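Local coordinates for protein phosphoribosylamine--glycine ligase (Thermotoga maritima, PDB 1VKZ) that catalyses the ATP-dependent joining of glycine to 5-phosphoribosylamine, giving glycinamide ribonucleotide in the second step of de novo purine synthesis, at residues E128-L133 and L173-L178. Residues are numbered along the deposited sequence; the frame is centred on the assembly and turned at random.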
loop_
_atom_site.group_PDB
_atom_site.type_symbol
_atom_site.label_atom_id
_atom_site.label_comp_id
_atom_site.label_asym_id
_atom_site.label_seq_id
_atom_site.Cartn_x
_atom_site.Cartn_y
_atom_site.Cartn_z
ATOM N N GLU A 128 17.646 8.662 -18.678
ATOM C CA GLU A 128 17.842 9.854 -17.883
ATOM C C GLU A 128 17.443 11.122 -18.639
ATOM O O GLU A 128 17.187 12.148 -18.011
ATOM C CB GLU A 128 19.305 9.941 -17.408
ATOM C CG GLU A 128 19.474 9.498 -15.957
ATOM C CD GLU A 128 20.864 8.985 -15.601
ATOM O OE1 GLU A 128 21.877 9.660 -15.950
ATOM O OE2 GLU A 128 20.932 7.907 -14.940
ATOM N N THR A 129 17.406 11.050 -19.975
ATOM C CA THR A 129 16.897 12.139 -20.822
ATOM C C THR A 129 15.929 11.578 -21.876
ATOM O O THR A 129 15.946 10.373 -22.155
ATOM C CB THR A 129 18.034 12.911 -21.541
ATOM O OG1 THR A 129 18.452 12.199 -22.716
ATOM C CG2 THR A 129 19.284 13.024 -20.678
ATOM N N PRO A 130 15.079 12.446 -22.437
ATOM C CA PRO A 130 14.221 12.095 -23.569
ATOM C C PRO A 130 14.957 11.517 -24.777
ATOM O O PRO A 130 14.412 10.665 -25.485
ATOM C CB PRO A 130 13.594 13.434 -23.950
ATOM C CG PRO A 130 13.527 14.154 -22.679
ATOM C CD PRO A 130 14.810 13.820 -21.973
ATOM N N GLU A 131 16.167 12.006 -25.024
ATOM C CA GLU A 131 17.036 11.446 -26.060
ATOM C C GLU A 131 17.292 9.947 -25.809
ATOM O O GLU A 131 17.162 9.122 -26.721
ATOM C CB GLU A 131 18.361 12.216 -26.087
ATOM C CG GLU A 131 19.285 11.861 -27.244
ATOM C CD GLU A 131 20.752 12.073 -26.903
ATOM O OE1 GLU A 131 21.190 11.563 -25.841
ATOM O OE2 GLU A 131 21.462 12.736 -27.704
ATOM N N GLU A 132 17.650 9.610 -24.575
ATOM C CA GLU A 132 17.920 8.227 -24.208
ATOM C C GLU A 132 16.639 7.393 -24.332
ATOM O O GLU A 132 16.687 6.232 -24.755
ATOM C CB GLU A 132 18.475 8.151 -22.780
ATOM C CG GLU A 132 19.831 8.812 -22.601
ATOM C CD GLU A 132 20.293 8.847 -21.152
ATOM O OE1 GLU A 132 19.596 8.287 -20.275
ATOM O OE2 GLU A 132 21.362 9.441 -20.886
ATOM N N LEU A 133 15.504 7.995 -23.964
ATOM C CA LEU A 133 14.203 7.355 -24.097
ATOM C C LEU A 133 13.924 6.951 -25.551
ATOM O O LEU A 133 13.407 5.864 -25.795
ATOM C CB LEU A 133 13.111 8.293 -23.583
ATOM C CG LEU A 133 11.669 7.765 -23.581
ATOM C CD1 LEU A 133 11.561 6.404 -22.936
ATOM C CD2 LEU A 133 10.776 8.744 -22.851
ATOM N N LEU A 173 7.498 13.040 -18.792
ATOM C CA LEU A 173 7.691 12.467 -17.452
ATOM C C LEU A 173 9.129 12.640 -16.946
ATOM O O LEU A 173 9.352 12.845 -15.753
ATOM C CB LEU A 173 7.304 10.980 -17.435
ATOM C CG LEU A 173 7.364 10.239 -16.082
ATOM C CD1 LEU A 173 6.500 10.914 -15.039
ATOM C CD2 LEU A 173 6.935 8.822 -16.221
ATOM N N ILE A 174 10.096 12.520 -17.852
ATOM C CA ILE A 174 11.504 12.737 -17.510
ATOM C C ILE A 174 11.741 14.206 -17.110
ATOM O O ILE A 174 12.344 14.487 -16.082
ATOM C CB ILE A 174 12.451 12.338 -18.704
ATOM C CG1 ILE A 174 12.459 10.826 -18.928
ATOM C CG2 ILE A 174 13.897 12.801 -18.447
ATOM C CD1 ILE A 174 12.826 10.408 -20.332
ATOM N N ILE A 175 11.225 15.124 -17.923
ATOM C CA ILE A 175 11.501 16.556 -17.784
ATOM C C ILE A 175 10.578 17.270 -16.792
ATOM O O ILE A 175 10.692 18.471 -16.610
ATOM C CB ILE A 175 11.394 17.216 -19.135
ATOM C CG1 ILE A 175 12.306 16.515 -20.133
ATOM C CG2 ILE A 175 11.776 18.705 -19.052
ATOM C CD1 ILE A 175 11.930 16.829 -21.576
ATOM N N GLY A 176 9.677 16.536 -16.147
ATOM C CA GLY A 176 8.792 17.108 -15.138
ATOM C C GLY A 176 7.568 17.802 -15.695
ATOM O O GLY A 176 6.848 18.463 -14.958
ATOM N N GLU A 177 7.318 17.626 -16.987
ATOM C CA GLU A 177 6.115 18.151 -17.619
ATOM C C GLU A 177 4.917 17.182 -17.629
ATOM O O GLU A 177 3.808 17.582 -17.952
ATOM C CB GLU A 177 6.453 18.671 -19.030
ATOM C CG GLU A 177 7.534 19.744 -18.973
ATOM C CD GLU A 177 7.649 20.573 -20.229
ATOM O OE1 GLU A 177 7.454 20.021 -21.338
ATOM O OE2 GLU A 177 7.955 21.780 -20.098
ATOM N N LEU A 178 5.112 15.924 -17.259
ATOM C CA LEU A 178 3.973 15.005 -17.204
ATOM C C LEU A 178 3.225 15.141 -15.893
ATOM O O LEU A 178 2.093 15.613 -15.888
ATOM C CB LEU A 178 4.373 13.535 -17.442
ATOM C CG LEU A 178 3.183 12.587 -17.649
ATOM C CD1 LEU A 178 2.280 13.035 -18.805
ATOM C CD2 LEU A 178 3.670 11.211 -17.899
#
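Ile174 meets the start of helix 130-137 with both of its branches. Ile174 CG2 lies 3.4 Å from Glu128 O and also reaches Pro130 CD. Because CG1 stands anti to the carbonyl carbon (chi1 -69°) and the chain then extends, Ile174 CD1 runs on to Leu133 CD2, at 3.6 Å, and to Thr129 O. A beta-branched residue suits this place, since its CG2 and CD1 methyls each cover a carbonyl oxygen and an apolar side chain. Leu133 comes obliquely against that CD1 and also touches Ile146 and Ile188, on strands 144-148 and 186-190 of one antiparallel sheet. Here, in the ATP-grasp domain, the first turn of helix 130-137 packs against the C-terminal end of helix 163-175, with that sheet beneath them. Thr129 is the N-cap: Thr129 OG1 accepts from Glu132 N at 3.3 Å. Pro130 follows as the first helical residue, where the missing N-H costs no helical bond. Ile175 crosses its ring at about a right angle, Ile175 CD1 pressing tightly on Pro130 CG at 3.3 Å. An alanine in place of Pro130 would probably leave Ile175 CD1 without its partner and the helix start less rigid.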